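Local structure of holo-[acyl-carrier-protein] synthase (Thermotoga maritima, 5XUM) at residues D113-F127 against L148-Y162. The protein belongs to the 4'-phosphopantetheinyl transferase superfamily of enzymes. Residues are numbered along the deposited sequence; the frame is centred on the assembly and turned at random.
Sequences DIIVEGDESFLRKRF and LKKLLESSGCRLVRY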
# COMPACT_ATOMS: atom_id res chain seq x y z
N ASP A 113 5.41 9.26 16.18
CA ASP A 113 5.07 7.87 16.56
C ASP A 113 6.26 7.07 17.07
O ASP A 113 6.30 5.84 16.97
CB ASP A 113 4.35 7.14 15.41
CG ASP A 113 2.84 7.14 15.57
OD1 ASP A 113 2.35 6.84 16.68
OD2 ASP A 113 2.14 7.41 14.57
N ILE A 114 7.23 7.78 17.64
CA ILE A 114 8.37 7.17 18.31
C ILE A 114 8.34 7.65 19.76
O ILE A 114 8.45 8.85 20.03
CB ILE A 114 9.70 7.55 17.61
CG1 ILE A 114 9.74 6.94 16.20
CG2 ILE A 114 10.90 7.08 18.42
CD1 ILE A 114 10.53 7.76 15.20
N ILE A 115 8.16 6.71 20.68
CA ILE A 115 7.98 7.03 22.10
C ILE A 115 9.26 6.76 22.88
O ILE A 115 9.81 5.65 22.82
CB ILE A 115 6.78 6.28 22.73
CG1 ILE A 115 5.54 6.32 21.82
CG2 ILE A 115 6.48 6.80 24.13
CD1 ILE A 115 4.98 7.70 21.53
N VAL A 116 9.72 7.78 23.61
CA VAL A 116 10.97 7.71 24.38
C VAL A 116 10.74 8.25 25.79
O VAL A 116 10.13 9.30 25.98
CB VAL A 116 12.09 8.53 23.69
CG1 VAL A 116 13.34 8.57 24.56
CG2 VAL A 116 12.43 7.95 22.32
N GLU A 117 11.25 7.52 26.79
CA GLU A 117 11.19 7.97 28.18
C GLU A 117 12.54 8.50 28.64
O GLU A 117 13.57 7.83 28.48
CB GLU A 117 10.71 6.82 29.09
CG GLU A 117 10.51 7.20 30.56
CD GLU A 117 9.26 8.04 30.79
OE1 GLU A 117 8.30 7.51 31.40
OE2 GLU A 117 9.23 9.22 30.39
N GLY A 118 12.54 9.71 29.20
CA GLY A 118 13.76 10.34 29.71
C GLY A 118 13.61 11.81 30.05
O GLY A 118 12.50 12.34 30.11
N ASP A 119 14.75 12.47 30.29
CA ASP A 119 14.78 13.89 30.64
C ASP A 119 14.35 14.77 29.48
O ASP A 119 14.86 14.64 28.36
CB ASP A 119 16.19 14.29 31.12
CG ASP A 119 16.30 15.77 31.42
OD1 ASP A 119 15.53 16.29 32.26
OD2 ASP A 119 17.18 16.43 30.82
N GLU A 120 13.40 15.66 29.75
CA GLU A 120 12.83 16.56 28.75
C GLU A 120 13.89 17.43 28.06
O GLU A 120 13.89 17.56 26.83
CB GLU A 120 11.74 17.44 29.38
CG GLU A 120 10.96 18.29 28.39
CD GLU A 120 9.91 19.18 29.05
OE1 GLU A 120 9.56 20.22 28.46
OE2 GLU A 120 9.45 18.84 30.16
N SER A 121 14.78 18.00 28.86
CA SER A 121 15.85 18.87 28.37
C SER A 121 16.84 18.13 27.46
O SER A 121 17.25 18.65 26.43
CB SER A 121 16.58 19.53 29.54
OG SER A 121 17.55 20.45 29.07
N PHE A 122 17.20 16.91 27.86
CA PHE A 122 18.08 16.04 27.07
C PHE A 122 17.51 15.80 25.67
O PHE A 122 18.24 15.84 24.68
CB PHE A 122 18.29 14.70 27.79
CG PHE A 122 19.09 13.69 27.00
CD1 PHE A 122 20.47 13.60 27.15
CD2 PHE A 122 18.45 12.82 26.12
CE1 PHE A 122 21.19 12.66 26.43
CE2 PHE A 122 19.17 11.88 25.39
CZ PHE A 122 20.55 11.81 25.55
N LEU A 123 16.20 15.53 25.61
CA LEU A 123 15.53 15.18 24.35
C LEU A 123 15.33 16.38 23.43
O LEU A 123 15.49 16.26 22.22
CB LEU A 123 14.20 14.48 24.62
CG LEU A 123 14.22 13.15 25.39
CD1 LEU A 123 12.81 12.72 25.75
CD2 LEU A 123 14.94 12.05 24.62
N ARG A 124 14.99 17.54 24.01
CA ARG A 124 14.72 18.75 23.23
C ARG A 124 15.97 19.34 22.56
O ARG A 124 15.86 20.04 21.55
CB ARG A 124 14.03 19.82 24.09
CG ARG A 124 12.59 19.48 24.44
CD ARG A 124 11.84 20.68 24.98
NE ARG A 124 10.56 20.29 25.58
CZ ARG A 124 9.42 20.16 24.90
NH1 ARG A 124 8.31 19.80 25.54
NH2 ARG A 124 9.37 20.38 23.60
N LYS A 125 17.14 19.05 23.13
CA LYS A 125 18.42 19.45 22.54
C LYS A 125 18.69 18.67 21.25
O LYS A 125 19.31 19.19 20.32
CB LYS A 125 19.57 19.20 23.51
CG LYS A 125 19.62 20.11 24.72
CD LYS A 125 20.68 19.63 25.69
CE LYS A 125 20.49 20.23 27.08
NZ LYS A 125 21.51 19.72 28.03
N ARG A 126 18.23 17.42 21.22
CA ARG A 126 18.58 16.49 20.15
C ARG A 126 17.44 16.26 19.15
O ARG A 126 17.68 16.11 17.95
CB ARG A 126 19.05 15.16 20.74
CG ARG A 126 20.37 15.27 21.49
CD ARG A 126 20.55 14.14 22.49
NE ARG A 126 21.84 14.22 23.18
CZ ARG A 126 22.10 14.99 24.23
NH1 ARG A 126 23.31 14.98 24.77
NH2 ARG A 126 21.16 15.78 24.74
N PHE A 127 16.20 16.23 19.65
CA PHE A 127 15.04 15.88 18.83
C PHE A 127 13.93 16.92 18.87
O PHE A 127 13.82 17.70 19.82
CB PHE A 127 14.47 14.53 19.26
CG PHE A 127 15.48 13.43 19.33
CD1 PHE A 127 16.05 12.91 18.17
CD2 PHE A 127 15.87 12.91 20.56
CE1 PHE A 127 16.99 11.89 18.24
CE2 PHE A 127 16.81 11.90 20.64
CZ PHE A 127 17.37 11.39 19.48
N LEU A 148 19.13 4.64 17.43
CA LEU A 148 18.41 5.42 18.44
C LEU A 148 18.50 4.78 19.82
O LEU A 148 18.75 5.46 20.81
CB LEU A 148 16.95 5.63 18.02
CG LEU A 148 16.03 6.43 18.96
CD1 LEU A 148 16.48 7.88 19.09
CD2 LEU A 148 14.59 6.36 18.49
N LYS A 149 18.30 3.46 19.87
CA LYS A 149 18.33 2.69 21.11
C LYS A 149 19.68 2.80 21.83
O LYS A 149 19.73 2.97 23.05
CB LYS A 149 18.00 1.22 20.83
CG LYS A 149 17.71 0.36 22.05
CD LYS A 149 17.42 -1.07 21.64
CE LYS A 149 17.44 -2.01 22.84
NZ LYS A 149 16.29 -1.80 23.76
N LYS A 150 20.77 2.71 21.06
CA LYS A 150 22.13 2.80 21.59
C LYS A 150 22.45 4.20 22.10
O LYS A 150 23.17 4.36 23.09
CB LYS A 150 23.13 2.37 20.51
CG LYS A 150 24.54 2.12 21.00
CD LYS A 150 25.50 1.95 19.83
CE LYS A 150 26.94 1.80 20.31
NZ LYS A 150 27.90 1.78 19.17
N LEU A 151 21.92 5.21 21.42
CA LEU A 151 22.12 6.61 21.80
C LEU A 151 21.41 6.94 23.12
O LEU A 151 21.96 7.65 23.96
CB LEU A 151 21.64 7.55 20.68
CG LEU A 151 21.83 9.07 20.80
CD1 LEU A 151 22.07 9.68 19.44
CD2 LEU A 151 20.64 9.74 21.48
N LEU A 152 20.20 6.41 23.29
CA LEU A 152 19.38 6.70 24.46
C LEU A 152 19.84 5.96 25.72
O LEU A 152 19.84 6.53 26.81
CB LEU A 152 17.90 6.41 24.18
CG LEU A 152 17.20 7.22 23.09
CD1 LEU A 152 15.90 6.53 22.71
CD2 LEU A 152 16.94 8.66 23.51
N GLU A 153 20.21 4.69 25.55
CA GLU A 153 20.65 3.84 26.67
C GLU A 153 22.00 4.27 27.24
O GLU A 153 22.34 3.91 28.37
CB GLU A 153 20.68 2.37 26.26
CG GLU A 153 19.31 1.72 26.13
CD GLU A 153 19.36 0.28 25.65
OE1 GLU A 153 20.36 -0.12 25.03
OE2 GLU A 153 18.38 -0.45 25.89
N SER A 154 22.76 5.04 26.46
CA SER A 154 24.02 5.64 26.92
C SER A 154 23.75 6.67 28.02
O SER A 154 24.55 6.83 28.94
CB SER A 154 24.75 6.30 25.76
OG SER A 154 25.13 5.35 24.78
N SER A 155 22.63 7.38 27.89
CA SER A 155 22.15 8.29 28.92
C SER A 155 21.12 7.57 29.80
O SER A 155 21.06 6.34 29.81
CB SER A 155 21.52 9.52 28.27
OG SER A 155 20.96 10.40 29.23
N GLY A 156 20.33 8.34 30.55
CA GLY A 156 19.25 7.79 31.36
C GLY A 156 17.93 7.76 30.61
O GLY A 156 16.89 8.07 31.18
N CYS A 157 17.99 7.40 29.33
CA CYS A 157 16.82 7.38 28.46
C CYS A 157 16.51 5.99 27.92
O CYS A 157 17.39 5.13 27.85
CB CYS A 157 17.00 8.37 27.30
SG CYS A 157 16.91 10.11 27.78
N ARG A 158 15.25 5.79 27.53
CA ARG A 158 14.79 4.48 27.07
C ARG A 158 13.83 4.62 25.88
O ARG A 158 12.92 5.46 25.90
CB ARG A 158 14.10 3.74 28.23
CG ARG A 158 13.79 2.28 27.96
CD ARG A 158 13.26 1.58 29.21
NE ARG A 158 11.99 2.13 29.67
CZ ARG A 158 10.79 1.71 29.27
NH1 ARG A 158 10.67 0.72 28.40
NH2 ARG A 158 9.69 2.29 29.75
N LEU A 159 14.05 3.80 24.86
CA LEU A 159 13.11 3.70 23.73
C LEU A 159 11.93 2.83 24.14
O LEU A 159 12.09 1.64 24.43
CB LEU A 159 13.81 3.14 22.48
CG LEU A 159 12.96 2.78 21.26
CD1 LEU A 159 12.23 3.98 20.68
CD2 LEU A 159 13.83 2.13 20.19
N VAL A 160 10.74 3.43 24.16
CA VAL A 160 9.52 2.73 24.58
C VAL A 160 8.85 2.04 23.39
O VAL A 160 8.60 0.84 23.42
CB VAL A 160 8.53 3.68 25.28
CG1 VAL A 160 7.29 2.92 25.75
CG2 VAL A 160 9.19 4.38 26.46
N ARG A 161 8.57 2.81 22.34
CA ARG A 161 7.94 2.28 21.13
C ARG A 161 8.50 2.96 19.89
O ARG A 161 8.68 4.18 19.86
CB ARG A 161 6.42 2.45 21.20
CG ARG A 161 5.65 1.72 20.12
CD ARG A 161 4.13 1.83 20.29
NE ARG A 161 3.67 3.21 20.41
CZ ARG A 161 3.42 4.03 19.39
NH1 ARG A 161 3.60 3.63 18.14
NH2 ARG A 161 3.00 5.26 19.63
N TYR A 162 8.77 2.16 18.86
CA TYR A 162 9.20 2.67 17.56
C TYR A 162 8.13 2.31 16.52
O TYR A 162 8.21 1.26 15.88
CB TYR A 162 10.55 2.05 17.19
CG TYR A 162 11.30 2.78 16.10
CD1 TYR A 162 12.25 3.75 16.42
CD2 TYR A 162 11.09 2.48 14.76
CE1 TYR A 162 12.96 4.41 15.43
CE2 TYR A 162 11.79 3.14 13.76
CZ TYR A 162 12.72 4.10 14.10
OH TYR A 162 13.42 4.76 13.12
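Phe122 lies between two polar groups: Ser155 OG sits 3.6 Å from CE1 over one face, while the flat guanidinium of Arg126 covers the opposite face. With CG anti to the backbone N (chi1 175°), the ring reaches Ser155 and Cys157; Leu123 CD2 and Leu152 CD2 are edge neighbours. Cys157 SG approaches obliquely, 3.5 Å from Phe122 CD2, a sulfur-aromatic contact; Gly118, lacking a side chain, lets this sulfur come within 3.7 Å of its CA. Ile114 CG1 lies over one face of the Tyr162 ring, toward its rim, with Leu148 CD2 at the edge; Tyr162 OH hydrogen-bonds to Leu143 O. At the guanidinium edge of Arg161, NH2 makes a weak salt bridge to Asp113 OD1 (3.4 Å), opposite charges suiting this partly exposed margin; NH1 hydrogen-bonds to Gly163 O. Leu152 meets Val116 tip to tip, CD2 to CG1 at 3.8 Å, and Phe127 CZ presses on Leu148 CD1: aliphatic and aromatic side chains together fill the layer between sheet and helices. Val160 and Arg161 both face Ile115, whose O therefore accepts from Val160 N (2.8 Å) and Arg161 N (3.1 Å): a classic beta bulge in antiparallel strands 114-117 and 158-162, within a four-stranded sheet packed against helices 120-126 and 145-154.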